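Local coordinates for hypothetical protein (Parabacteroides merdae, PDB 4OO3) that is a putative oxidoreductase of unknown substrate that probably binds a nicotinamide adenine dinucleotide cofactor through its Rossmann-fold domain, at residues D78-M83 with T102-K107; K129-C134 with I143-I148; Y40-T45 with E86-V91; V12-L17 with L26-S31. All blocks are in the same frame, centred on the assembly; numbering follows the deposited sequence.

Contact 1 of 4, residues D78-M83 with T102-K107; sequences DYLEKM and TEYIKK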
loop_
_atom_site.group_PDB
_atom_site.type_symbol
_atom_site.label_atom_id
_atom_site.label_comp_id
_atom_site.label_asym_id
_atom_site.label_seq_id
_atom_site.Cartn_x
_atom_site.Cartn_y
_atom_site.Cartn_z
ATOM N N ASP A 78 22.695 7.470 -18.095
ATOM C CA ASP A 78 21.744 8.416 -18.665
ATOM C C ASP A 78 20.375 7.795 -18.951
ATOM O O ASP A 78 19.679 8.235 -19.872
ATOM C CB ASP A 78 22.321 8.997 -19.964
ATOM C CG ASP A 78 22.579 7.928 -21.034
ATOM O OD1 ASP A 78 22.573 6.718 -20.714
ATOM O OD2 ASP A 78 22.805 8.307 -22.196
ATOM N N TYR A 79 19.990 6.783 -18.171
ATOM C CA TYR A 79 18.735 6.049 -18.406
ATOM C C TYR A 79 17.504 6.968 -18.476
ATOM O O TYR A 79 16.681 6.820 -19.384
ATOM C CB TYR A 79 18.527 4.931 -17.358
ATOM C CG TYR A 79 18.445 5.416 -15.920
ATOM C CD1 TYR A 79 17.221 5.763 -15.351
ATOM C CD2 TYR A 79 19.589 5.532 -15.137
ATOM C CE1 TYR A 79 17.145 6.216 -14.050
ATOM C CE2 TYR A 79 19.525 5.987 -13.835
ATOM C CZ TYR A 79 18.302 6.324 -13.298
ATOM O OH TYR A 79 18.246 6.774 -12.012
ATOM N N LEU A 80 17.396 7.925 -17.546
ATOM C CA LEU A 80 16.236 8.827 -17.494
ATOM C C LEU A 80 16.224 9.754 -18.695
ATOM O O LEU A 80 15.202 9.931 -19.347
ATOM C CB LEU A 80 16.235 9.663 -16.210
ATOM C CG LEU A 80 15.042 10.610 -16.030
ATOM C CD1 LEU A 80 13.747 9.839 -15.835
ATOM C CD2 LEU A 80 15.282 11.548 -14.863
ATOM N N GLU A 81 17.374 10.359 -18.954
ATOM C CA GLU A 81 17.583 11.212 -20.113
ATOM C C GLU A 81 17.194 10.495 -21.422
ATOM O O GLU A 81 16.535 11.094 -22.280
ATOM C CB GLU A 81 19.047 11.674 -20.109
ATOM C CG GLU A 81 19.523 12.505 -21.284
ATOM C CD GLU A 81 20.987 12.892 -21.135
ATOM O OE1 GLU A 81 21.319 13.566 -20.138
ATOM O OE2 GLU A 81 21.805 12.522 -22.004
ATOM N N LYS A 82 17.570 9.217 -21.554
ATOM C CA LYS A 82 17.238 8.416 -22.754
ATOM C C LYS A 82 15.748 8.114 -22.863
ATOM O O LYS A 82 15.169 8.197 -23.941
ATOM C CB LYS A 82 18.026 7.093 -22.793
ATOM C CG LYS A 82 19.384 7.194 -23.465
ATOM C CD LYS A 82 19.264 7.293 -24.980
ATOM C CE LYS A 82 20.573 7.725 -25.623
ATOM N NZ LYS A 82 21.633 6.682 -25.506
HETATM N N MSE A 83 15.134 7.749 -21.748
HETATM C CA MSE A 83 13.700 7.471 -21.716
HETATM C C MSE A 83 12.906 8.662 -22.183
HETATM O O MSE A 83 12.014 8.540 -23.022
HETATM C CB MSE A 83 13.279 7.115 -20.296
HETATM C CG MSE A 83 11.892 6.488 -20.279
HETATM SE SE MSE A 83 10.589 7.833 -19.679
HETATM C CE MSE A 83 10.698 7.220 -17.827
ATOM N N THR A 102 9.806 10.613 -6.868
ATOM C CA THR A 102 8.922 11.744 -7.124
ATOM C C THR A 102 9.440 12.595 -8.293
ATOM O O THR A 102 8.662 13.025 -9.156
ATOM C CB THR A 102 8.704 12.599 -5.852
ATOM O OG1 THR A 102 8.602 11.742 -4.703
ATOM C CG2 THR A 102 7.428 13.419 -5.974
ATOM N N GLU A 103 10.754 12.804 -8.343
ATOM C CA GLU A 103 11.372 13.522 -9.465
ATOM C C GLU A 103 11.150 12.768 -10.779
ATOM O O GLU A 103 10.751 13.370 -11.771
ATOM C CB GLU A 103 12.865 13.755 -9.205
ATOM C CG GLU A 103 13.569 14.643 -10.225
ATOM C CD GLU A 103 12.924 16.016 -10.399
ATOM O OE1 GLU A 103 12.461 16.612 -9.398
ATOM O OE2 GLU A 103 12.894 16.503 -11.550
ATOM N N TYR A 104 11.387 11.458 -10.780
ATOM C CA TYR A 104 11.067 10.620 -11.932
ATOM C C TYR A 104 9.634 10.849 -12.393
ATOM O O TYR A 104 9.368 11.034 -13.577
ATOM C CB TYR A 104 11.168 9.130 -11.588
ATOM C CG TYR A 104 12.542 8.534 -11.371
ATOM C CD1 TYR A 104 13.710 9.188 -11.767
ATOM C CD2 TYR A 104 12.658 7.266 -10.807
ATOM C CE1 TYR A 104 14.950 8.595 -11.579
ATOM C CE2 TYR A 104 13.887 6.674 -10.613
ATOM C CZ TYR A 104 15.027 7.339 -11.002
ATOM O OH TYR A 104 16.239 6.724 -10.797
ATOM N N ILE A 105 8.704 10.793 -11.444
ATOM C CA ILE A 105 7.285 10.949 -11.750
ATOM C C ILE A 105 6.996 12.293 -12.407
ATOM O O ILE A 105 6.282 12.353 -13.401
ATOM C CB ILE A 105 6.405 10.754 -10.491
ATOM C CG1 ILE A 105 6.392 9.271 -10.091
ATOM C CG2 ILE A 105 4.979 11.233 -10.742
ATOM C CD1 ILE A 105 5.689 8.964 -8.781
ATOM N N LYS A 106 7.541 13.369 -11.855
ATOM C CA LYS A 106 7.299 14.699 -12.408
ATOM C C LYS A 106 7.742 14.807 -13.879
ATOM O O LYS A 106 6.980 15.256 -14.737
ATOM C CB LYS A 106 8.003 15.775 -11.569
ATOM C CG LYS A 106 7.458 17.169 -11.820
ATOM C CD LYS A 106 8.488 18.247 -11.546
ATOM C CE LYS A 106 9.512 18.350 -12.665
ATOM N NZ LYS A 106 10.140 19.701 -12.692
ATOM N N LYS A 107 8.965 14.377 -14.165
ATOM C CA LYS A 107 9.527 14.514 -15.512
ATOM C C LYS A 107 8.791 13.654 -16.523
ATOM O O LYS A 107 8.678 14.019 -17.696
ATOM C CB LYS A 107 11.009 14.161 -15.524
ATOM C CG LYS A 107 11.834 15.026 -14.589
ATOM C CD LYS A 107 13.270 15.137 -15.055
ATOM C CE LYS A 107 13.381 16.138 -16.190
ATOM N NZ LYS A 107 14.749 16.148 -16.756
#
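Tyr-79 and Tyr-104 meet at their hydroxyls across two neighbouring helices, 79-86 and 98-110, of the Rossmann fold. The short segments run nearly parallel, their axes 17° apart with a closest approach of 11.7 Å, so side chains must span the gap.

The polar part of the contact is a hydroxyl pair. Tyr-79 OH and Tyr-104 OH are modelled only 2.3 Å apart, a hydrogen bond so short that its exact length is doubtful, and either oxygen could be the donor. The two side chains meet at about a right angle, and Tyr-104 OH lies at the edge of the Tyr-79 ring, near its plane. Tyr-79 can reach across because its CG sits between the backbone N and the carbonyl carbon (chi1 60°), which lays the ring back along the N-terminal end of the helix and brings its OH to Tyr-104. Tyr-104 OH is also hydrogen-bonded to Asp-18, just past strand 14-17, and both tyrosines pack on Leu-17 of that strand.

The apolar part is built on Leu-80. Its CD1 methyl comes within 4.1 Å of Tyr-104 CD1, while Leu-80 CD2, also near that ring carbon, packs 4.1 Å from CD of the bent Lys-107 chain.

Contact 2 of 4, residues K129-C134 with I143-I148; sequences KLLEEC and IMLYDI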
loop_
_atom_site.group_PDB
_atom_site.type_symbol
_atom_site.label_atom_id
_atom_site.label_comp_id
_atom_site.label_asym_id
_atom_site.label_seq_id
_atom_site.Cartn_x
_atom_site.Cartn_y
_atom_site.Cartn_z
ATOM N N LYS A 129 5.360 18.364 -1.764
ATOM C CA LYS A 129 5.162 19.577 -2.559
ATOM C C LYS A 129 5.351 19.260 -4.039
ATOM O O LYS A 129 4.557 19.678 -4.879
ATOM C CB LYS A 129 6.130 20.679 -2.111
ATOM C CG LYS A 129 5.610 22.095 -2.315
ATOM C CD LYS A 129 6.152 23.040 -1.245
ATOM C CE LYS A 129 5.400 24.365 -1.194
ATOM N NZ LYS A 129 5.845 25.309 -2.252
ATOM N N LEU A 130 6.397 18.499 -4.347
ATOM C CA LEU A 130 6.659 18.052 -5.718
ATOM C C LEU A 130 5.512 17.175 -6.254
ATOM O O LEU A 130 5.159 17.256 -7.431
ATOM C CB LEU A 130 7.998 17.293 -5.782
ATOM C CG LEU A 130 8.619 17.074 -7.169
ATOM C CD1 LEU A 130 8.874 18.403 -7.867
ATOM C CD2 LEU A 130 9.903 16.261 -7.062
ATOM N N LEU A 131 4.925 16.357 -5.381
ATOM C CA LEU A 131 3.840 15.455 -5.773
ATOM C C LEU A 131 2.569 16.222 -6.082
ATOM O O LEU A 131 1.786 15.794 -6.919
ATOM C CB LEU A 131 3.561 14.432 -4.673
ATOM C CG LEU A 131 2.478 13.376 -4.929
ATOM C CD1 LEU A 131 2.872 12.467 -6.082
ATOM C CD2 LEU A 131 2.228 12.552 -3.679
ATOM N N GLU A 132 2.349 17.336 -5.388
ATOM C CA GLU A 132 1.242 18.232 -5.714
ATOM C C GLU A 132 1.386 18.800 -7.119
ATOM O O GLU A 132 0.410 18.867 -7.856
ATOM C CB GLU A 132 1.155 19.387 -4.720
ATOM C CG GLU A 132 0.684 18.988 -3.340
ATOM C CD GLU A 132 0.640 20.171 -2.407
ATOM O OE1 GLU A 132 1.713 20.737 -2.104
ATOM O OE2 GLU A 132 -0.471 20.542 -1.999
ATOM N N GLU A 133 2.599 19.218 -7.481
ATOM C CA GLU A 133 2.867 19.699 -8.842
ATOM C C GLU A 133 2.583 18.591 -9.878
ATOM O O GLU A 133 1.951 18.846 -10.911
ATOM C CB GLU A 133 4.312 20.204 -8.972
ATOM C CG GLU A 133 4.543 21.112 -10.175
ATOM C CD GLU A 133 6.004 21.489 -10.384
ATOM O OE1 GLU A 133 6.839 21.221 -9.496
ATOM O OE2 GLU A 133 6.324 22.063 -11.449
ATOM N N CYS A 134 3.043 17.372 -9.580
ATOM C CA CYS A 134 2.777 16.196 -10.419
ATOM C C CYS A 134 1.290 16.046 -10.722
ATOM O O CYS A 134 0.898 15.847 -11.876
ATOM C CB CYS A 134 3.271 14.910 -9.746
ATOM S SG CYS A 134 5.058 14.780 -9.524
ATOM N N ILE A 143 -3.606 13.494 -18.277
ATOM C CA ILE A 143 -3.018 12.176 -18.070
ATOM C C ILE A 143 -3.238 11.773 -16.615
ATOM O O ILE A 143 -3.651 12.586 -15.785
ATOM C CB ILE A 143 -1.517 12.121 -18.467
ATOM C CG1 ILE A 143 -0.690 13.182 -17.732
ATOM C CG2 ILE A 143 -1.364 12.297 -19.975
ATOM C CD1 ILE A 143 0.791 13.122 -18.039
HETATM N N MSE A 144 -2.984 10.512 -16.316
HETATM C CA MSE A 144 -3.272 9.973 -15.009
HETATM C C MSE A 144 -2.016 9.690 -14.248
HETATM O O MSE A 144 -1.034 9.216 -14.809
HETATM C CB MSE A 144 -4.033 8.671 -15.157
HETATM C CG MSE A 144 -5.529 8.923 -15.050
HETATM SE SE MSE A 144 -6.447 7.231 -15.437
HETATM C CE MSE A 144 -5.569 6.201 -14.028
ATOM N N LEU A 145 -2.058 9.999 -12.956
ATOM C CA LEU A 145 -1.067 9.553 -11.985
ATOM C C LEU A 145 -1.826 8.726 -10.955
ATOM O O LEU A 145 -2.819 9.189 -10.406
ATOM C CB LEU A 145 -0.388 10.763 -11.310
ATOM C CG LEU A 145 0.543 10.491 -10.119
ATOM C CD1 LEU A 145 1.652 9.508 -10.477
ATOM C CD2 LEU A 145 1.142 11.791 -9.617
ATOM N N TYR A 146 -1.366 7.506 -10.695
ATOM C CA TYR A 146 -2.065 6.604 -9.775
ATOM C C TYR A 146 -1.074 5.796 -8.961
ATOM O O TYR A 146 -0.009 5.439 -9.465
ATOM C CB TYR A 146 -2.964 5.659 -10.566
ATOM C CG TYR A 146 -4.114 5.066 -9.788
ATOM C CD1 TYR A 146 -4.961 5.873 -9.045
ATOM C CD2 TYR A 146 -4.389 3.704 -9.834
ATOM C CE1 TYR A 146 -6.030 5.341 -8.346
ATOM C CE2 TYR A 146 -5.459 3.166 -9.133
ATOM C CZ TYR A 146 -6.270 3.994 -8.392
ATOM O OH TYR A 146 -7.334 3.491 -7.696
ATOM N N ASP A 147 -1.412 5.521 -7.703
ATOM C CA ASP A 147 -0.628 4.575 -6.917
ATOM C C ASP A 147 -1.384 3.269 -6.654
ATOM O O ASP A 147 -2.508 3.088 -7.098
ATOM C CB ASP A 147 -0.037 5.214 -5.639
ATOM C CG ASP A 147 -1.084 5.676 -4.636
ATOM O OD1 ASP A 147 -2.297 5.405 -4.798
ATOM O OD2 ASP A 147 -0.658 6.317 -3.651
ATOM N N ILE A 148 -0.734 2.352 -5.951
ATOM C CA ILE A 148 -1.196 0.985 -5.845
ATOM C C ILE A 148 -1.596 0.647 -4.405
ATOM O O ILE A 148 -0.762 0.220 -3.602
ATOM C CB ILE A 148 -0.101 0.030 -6.364
ATOM C CG1 ILE A 148 0.261 0.411 -7.807
ATOM C CG2 ILE A 148 -0.574 -1.419 -6.282
ATOM C CD1 ILE A 148 1.522 -0.235 -8.340
#
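Helix segment 129-134 passes beside strand 145-147 at packing distance rather than bonding distance, the nearest alpha carbons being those of Cys-134 and Leu-145, 7.8 Å apart. The interval is filled from the strand side by Leu-145, whose CB is directed at the helix.

A single methyl makes both contacts. Leu-145 CD2 enters between two residues one helical turn apart, lying 3.8 Å from Cys-134 CB and 4.0 Å from Leu-131 CD1. The two leucines approach at a slant and meet methyl to methyl. Leu-131 starts out along the flank of the helix, and its CG, held anti to the backbone N (chi1 -178°), carries CD1 round to the strand. Cys-134 offers its CB to Leu-145, whereas its sulfur is turned to another neighbour: SG packs on Ile-105 and Lys-106 of helix 98-110. The cysteine is thus shared between a strand and an adjacent helix. All three touching residues are buried, and the contact across the segments is wholly apolar, resting on van der Waals contact between aliphatic carbons.

The pairing belongs to the beta-alpha-beta unit formed by strand 114-117, helix 125-140 and strand 145-147, the last unit of the parallel Rossmann sheet, with helix packed against strand. Strand 145-147 is the outermost strand on this side; it bonds through its backbone to strand 114-117, and Leu-145 also packs on Val-115. Helix 98-110 flanks Cys-134 through Leu-109, and helix 419-439 reaches Leu-131 through Tyr-427.

Contact 3 of 4, residues Y40-T45 with E86-V91; sequences YVYAPT and EKKGNV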
loop_
_atom_site.group_PDB
_atom_site.type_symbol
_atom_site.label_atom_id
_atom_site.label_comp_id
_atom_site.label_asym_id
_atom_site.label_seq_id
_atom_site.Cartn_x
_atom_site.Cartn_y
_atom_site.Cartn_z
ATOM N N TYR A 40 9.493 -1.272 -22.670
ATOM C CA TYR A 40 10.720 -0.494 -22.705
ATOM C C TYR A 40 11.261 -0.269 -21.301
ATOM O O TYR A 40 10.615 0.368 -20.474
ATOM C CB TYR A 40 10.459 0.817 -23.450
ATOM C CG TYR A 40 10.002 0.555 -24.869
ATOM C CD1 TYR A 40 10.926 0.319 -25.878
ATOM C CD2 TYR A 40 8.647 0.488 -25.195
ATOM C CE1 TYR A 40 10.526 0.050 -27.176
ATOM C CE2 TYR A 40 8.236 0.216 -26.496
ATOM C CZ TYR A 40 9.182 -0.003 -27.478
ATOM O OH TYR A 40 8.807 -0.274 -28.774
ATOM N N VAL A 41 12.441 -0.819 -21.033
ATOM C CA VAL A 41 13.107 -0.686 -19.735
ATOM C C VAL A 41 14.285 0.295 -19.828
ATOM O O VAL A 41 15.122 0.186 -20.727
ATOM C CB VAL A 41 13.637 -2.059 -19.248
ATOM C CG1 VAL A 41 14.457 -1.917 -17.967
ATOM C CG2 VAL A 41 12.491 -3.048 -19.054
ATOM N N TYR A 42 14.332 1.250 -18.902
ATOM C CA TYR A 42 15.464 2.159 -18.746
ATOM C C TYR A 42 15.915 2.132 -17.293
ATOM O O TYR A 42 15.119 2.389 -16.382
ATOM C CB TYR A 42 15.065 3.590 -19.115
ATOM C CG TYR A 42 14.588 3.731 -20.536
ATOM C CD1 TYR A 42 13.279 3.442 -20.866
ATOM C CD2 TYR A 42 15.451 4.133 -21.546
ATOM C CE1 TYR A 42 12.823 3.555 -22.166
ATOM C CE2 TYR A 42 15.004 4.254 -22.859
ATOM C CZ TYR A 42 13.685 3.958 -23.154
ATOM O OH TYR A 42 13.204 4.065 -24.427
ATOM N N ALA A 43 17.189 1.857 -17.072
ATOM C CA ALA A 43 17.685 1.693 -15.717
ATOM C C ALA A 43 19.191 1.812 -15.666
ATOM O O ALA A 43 19.864 1.539 -16.651
ATOM C CB ALA A 43 17.264 0.331 -15.179
ATOM N N PRO A 44 19.733 2.207 -14.506
ATOM C CA PRO A 44 21.171 2.042 -14.370
ATOM C C PRO A 44 21.512 0.552 -14.381
ATOM O O PRO A 44 20.655 -0.287 -14.072
ATOM C CB PRO A 44 21.470 2.674 -13.009
ATOM C CG PRO A 44 20.204 2.509 -12.236
ATOM C CD PRO A 44 19.089 2.590 -13.236
ATOM N N THR A 45 22.740 0.226 -14.760
ATOM C CA THR A 45 23.215 -1.151 -14.704
ATOM C C THR A 45 23.215 -1.591 -13.248
ATOM O O THR A 45 23.322 -0.762 -12.355
ATOM C CB THR A 45 24.655 -1.277 -15.236
ATOM O OG1 THR A 45 25.509 -0.406 -14.486
ATOM C CG2 THR A 45 24.738 -0.905 -16.718
ATOM N N GLU A 86 13.494 9.319 -25.998
ATOM C CA GLU A 86 12.957 8.343 -26.933
ATOM C C GLU A 86 11.434 8.295 -26.897
ATOM O O GLU A 86 10.819 7.991 -27.905
ATOM C CB GLU A 86 13.569 6.966 -26.665
ATOM C CG GLU A 86 15.063 6.952 -26.956
ATOM C CD GLU A 86 15.720 5.594 -26.794
ATOM O OE1 GLU A 86 15.117 4.666 -26.202
ATOM O OE2 GLU A 86 16.865 5.465 -27.270
ATOM N N LYS A 87 10.838 8.622 -25.752
ATOM C CA LYS A 87 9.378 8.561 -25.557
ATOM C C LYS A 87 8.727 7.376 -26.276
ATOM O O LYS A 87 7.839 7.552 -27.106
ATOM C CB LYS A 87 8.700 9.869 -25.985
ATOM C CG LYS A 87 9.142 11.094 -25.193
ATOM C CD LYS A 87 8.016 12.109 -24.976
ATOM C CE LYS A 87 8.494 13.565 -25.042
ATOM N NZ LYS A 87 9.734 13.891 -24.272
ATOM N N LYS A 88 9.165 6.170 -25.940
ATOM C CA LYS A 88 8.718 4.974 -26.651
ATOM C C LYS A 88 7.447 4.355 -26.075
ATOM O O LYS A 88 6.863 3.466 -26.694
ATOM C CB LYS A 88 9.845 3.942 -26.701
ATOM C CG LYS A 88 10.833 4.180 -27.838
ATOM C CD LYS A 88 12.082 3.333 -27.661
ATOM C CE LYS A 88 12.827 3.107 -28.964
ATOM N NZ LYS A 88 13.946 2.144 -28.751
ATOM N N GLY A 89 7.018 4.825 -24.907
ATOM C CA GLY A 89 5.832 4.292 -24.240
ATOM C C GLY A 89 4.881 5.381 -23.787
ATOM O O GLY A 89 5.214 6.556 -23.851
ATOM N N ASN A 90 3.690 4.979 -23.340
ATOM C CA ASN A 90 2.662 5.913 -22.870
ATOM C C ASN A 90 2.168 5.644 -21.440
ATOM O O ASN A 90 1.308 6.366 -20.945
ATOM C CB ASN A 90 1.484 5.939 -23.843
ATOM C CG ASN A 90 0.863 4.572 -24.045
ATOM O OD1 ASN A 90 0.945 3.699 -23.182
ATOM N ND2 ASN A 90 0.231 4.383 -25.186
ATOM N N VAL A 91 2.705 4.613 -20.782
ATOM C CA VAL A 91 2.479 4.395 -19.353
ATOM C C VAL A 91 3.788 3.960 -18.697
ATOM O O VAL A 91 4.394 2.970 -19.115
ATOM C CB VAL A 91 1.430 3.294 -19.088
ATOM C CG1 VAL A 91 1.268 3.055 -17.593
ATOM C CG2 VAL A 91 0.094 3.655 -19.720
HETATM O O HOH W 1 11.066 5.955 -23.917
#
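Tyr-40 lies flat beneath Lys-88, whose CB stands 3.7 Å from the ring centroid and only 5° off the ring normal, a CH-pi contact over the face. The two side chains cross at about a right angle, bringing Lys-88 CD within 3.7 Å of Tyr-40 CE1. Lys-88 CG stands anti to the carbonyl carbon (chi1 -83°), and the extended chain beyond it carries CD past the ring to Tyr-42 OH. Tyr-42 donates a hydrogen bond of 2.7 Å from its OH to Glu-86 OE1. This oxygen lies at the edge of the Tyr-42 ring, in its plane, and accepts through its anti lone pair, with the carboxylate turned 71° from the ring.

A water donates to Tyr-42 OH and accepts from Lys-88 N at 2.8 Å. Lys-88 NZ forms a long ion pair, 3.8 Å, with Glu-86 OE1. Behind, Met-83 and Tyr-79 of helix 79-86 pack on Tyr-42.

Replacing Tyr-40 by an alanine is likely to take away the ring face under Lys-88 CB and leave the lysine chain less restrained.

This Rossmann-sheet contact gathers polar links on Tyr-42 OH, which donates to one partner and accepts from another; the nearby lysine probably steadies the negative charge on Glu-86.

Contact 4 of 4, residues V12-L17 with L26-S31; sequences VKLITL and LVQKVS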
loop_
_atom_site.group_PDB
_atom_site.type_symbol
_atom_site.label_atom_id
_atom_site.label_comp_id
_atom_site.label_asym_id
_atom_site.label_seq_id
_atom_site.Cartn_x
_atom_site.Cartn_y
_atom_site.Cartn_z
ATOM N N VAL A 12 -1.733 0.135 -24.775
ATOM C CA VAL A 12 -0.905 0.552 -23.647
ATOM C C VAL A 12 0.517 0.069 -23.884
ATOM O O VAL A 12 0.740 -1.120 -24.117
ATOM C CB VAL A 12 -1.439 -0.015 -22.316
ATOM C CG1 VAL A 12 -0.434 0.181 -21.185
ATOM C CG2 VAL A 12 -2.774 0.629 -21.973
ATOM N N LYS A 13 1.467 0.998 -23.829
ATOM C CA LYS A 13 2.874 0.700 -24.078
ATOM C C LYS A 13 3.687 1.017 -22.842
ATOM O O LYS A 13 3.924 2.186 -22.540
ATOM C CB LYS A 13 3.402 1.525 -25.251
ATOM C CG LYS A 13 3.127 0.925 -26.618
ATOM C CD LYS A 13 2.179 1.767 -27.443
ATOM C CE LYS A 13 1.981 1.152 -28.820
ATOM N NZ LYS A 13 1.611 2.180 -29.826
ATOM N N LEU A 14 4.142 -0.021 -22.150
ATOM C CA LEU A 14 4.791 0.138 -20.847
ATOM C C LEU A 14 6.250 0.576 -20.920
ATOM O O LEU A 14 7.021 0.086 -21.733
ATOM C CB LEU A 14 4.739 -1.168 -20.042
ATOM C CG LEU A 14 3.385 -1.760 -19.667
ATOM C CD1 LEU A 14 3.596 -2.963 -18.754
ATOM C CD2 LEU A 14 2.493 -0.718 -19.013
ATOM N N ILE A 15 6.605 1.502 -20.040
ATOM C CA ILE A 15 7.986 1.843 -19.761
ATOM C C ILE A 15 8.250 1.439 -18.326
ATOM O O ILE A 15 7.485 1.780 -17.445
ATOM C CB ILE A 15 8.233 3.356 -19.853
ATOM C CG1 ILE A 15 7.884 3.879 -21.247
ATOM C CG2 ILE A 15 9.677 3.667 -19.489
ATOM C CD1 ILE A 15 7.811 5.390 -21.333
ATOM N N THR A 16 9.333 0.728 -18.082
ATOM C CA THR A 16 9.692 0.404 -16.719
ATOM C C THR A 16 10.932 1.197 -16.369
ATOM O O THR A 16 11.980 0.994 -16.957
ATOM C CB THR A 16 9.912 -1.103 -16.555
ATOM O OG1 THR A 16 8.785 -1.797 -17.107
ATOM C CG2 THR A 16 10.064 -1.466 -15.079
ATOM N N LEU A 17 10.796 2.122 -15.424
ATOM C CA LEU A 17 11.864 3.058 -15.098
ATOM C C LEU A 17 12.514 2.716 -13.766
ATOM O O LEU A 17 11.865 2.769 -12.719
ATOM C CB LEU A 17 11.312 4.473 -15.051
ATOM C CG LEU A 17 12.322 5.574 -14.721
ATOM C CD1 LEU A 17 13.398 5.695 -15.789
ATOM C CD2 LEU A 17 11.567 6.874 -14.541
ATOM N N LEU A 26 5.435 -7.337 -11.036
ATOM C CA LEU A 26 4.108 -7.889 -10.761
ATOM C C LEU A 26 3.047 -7.314 -11.690
ATOM O O LEU A 26 2.065 -7.979 -11.995
ATOM C CB LEU A 26 3.716 -7.640 -9.301
ATOM C CG LEU A 26 2.529 -8.410 -8.718
ATOM C CD1 LEU A 26 2.614 -9.891 -9.061
ATOM C CD2 LEU A 26 2.473 -8.214 -7.209
ATOM N N VAL A 27 3.250 -6.082 -12.145
ATOM C CA VAL A 27 2.366 -5.470 -13.137
ATOM C C VAL A 27 2.240 -6.343 -14.383
ATOM O O VAL A 27 1.181 -6.391 -15.009
ATOM C CB VAL A 27 2.875 -4.066 -13.550
ATOM C CG1 VAL A 27 2.118 -3.534 -14.760
ATOM C CG2 VAL A 27 2.753 -3.091 -12.383
ATOM N N GLN A 28 3.328 -7.026 -14.731
ATOM C CA GLN A 28 3.403 -7.851 -15.931
ATOM C C GLN A 28 3.205 -9.345 -15.657
ATOM O O GLN A 28 3.438 -10.174 -16.539
ATOM C CB GLN A 28 4.757 -7.632 -16.604
ATOM C CG GLN A 28 4.974 -6.220 -17.105
ATOM C CD GLN A 28 6.320 -6.064 -17.774
ATOM O OE1 GLN A 28 6.668 -6.822 -18.689
ATOM N NE2 GLN A 28 7.099 -5.097 -17.313
ATOM N N LYS A 29 2.773 -9.682 -14.445
ATOM C CA LYS A 29 2.488 -11.071 -14.061
ATOM C C LYS A 29 1.470 -11.730 -14.994
ATOM O O LYS A 29 1.530 -12.943 -15.219
ATOM C CB LYS A 29 1.977 -11.112 -12.614
ATOM C CG LYS A 29 1.643 -12.492 -12.049
ATOM C CD LYS A 29 2.879 -13.207 -11.533
ATOM C CE LYS A 29 2.516 -14.436 -10.717
ATOM N NZ LYS A 29 3.606 -14.817 -9.777
ATOM N N VAL A 30 0.531 -10.946 -15.521
ATOM C CA VAL A 30 -0.460 -11.482 -16.460
ATOM C C VAL A 30 -0.547 -10.635 -17.719
ATOM O O VAL A 30 -0.209 -9.449 -17.711
ATOM C CB VAL A 30 -1.866 -11.630 -15.819
ATOM C CG1 VAL A 30 -1.770 -12.274 -14.440
ATOM C CG2 VAL A 30 -2.566 -10.295 -15.713
ATOM N N SER A 31 -1.032 -11.256 -18.788
ATOM C CA SER A 31 -1.039 -10.654 -20.115
ATOM C C SER A 31 -2.357 -9.940 -20.425
ATOM O O SER A 31 -3.232 -10.491 -21.090
ATOM C CB SER A 31 -0.783 -11.737 -21.167
ATOM O OG SER A 31 0.325 -12.538 -20.806
#
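Leu-14 and Gln-28 share the largest part of this interface, in which the first strand of the Rossmann sheet, 14-17, is packed by the turn that follows helix 22-26. The turn, type I from Leu-26 to Lys-29 and closed by the bond from Lys-29 N to Leu-26 O, presents Val-27 and Gln-28 to the strand.

Leu-14 points at the turn, and its CD1 methyl does the touching. It lies 3.9 Å from Gln-28 CG, the two side chains sliding past each other in opposite directions, and 4.3 Å from Val-27 CG1. One methyl therefore bridges two successive residues of the turn. With CG beside its backbone N and anti to its carbonyl carbon (chi1 -64°), Gln-28 runs fully extended to CD, laying its aliphatic part alongside the leucine and bringing its far end beside Thr-16. Thr-16, two residues on from Leu-14 and on the same side of the strand, adds a smaller contribution at the far end of the glutamine.

Other elements close around the pair: Val-39 of strand 38-43 touches Leu-14, Thr-16 and Gln-28 alike, and Phe-399 of helix 395-412 packs on Val-27. The turn is tied down from behind, where the carbonyl oxygen Gln-28 O accepts a hydrogen bond from Trp-69 NE1.

How the contacts relate
All four contacts belong to the Rossmann-fold part of the chain. Contacts 2 and 4 are buried and essentially apolar, each setting a sheet strand against a helix or turn; contacts 1 and 3 are only partly buried and add tyrosine hydroxyls to their packing. Contacts 3 and 4 share the sheet most directly, strands 38-43 and 14-17 being neighbours, with Tyr-40 O 2.7 Å from Thr-16 N in a probable hydrogen bond. Contact 1 abuts both, helix 79-86 lying against both strands; Met-83 also packs on Ile-15 and Leu-17. It also meets contact 2, where helices 98-110 and 125-140 touch. Contacts 2 and 3, with centres about 19 Å apart, do not touch.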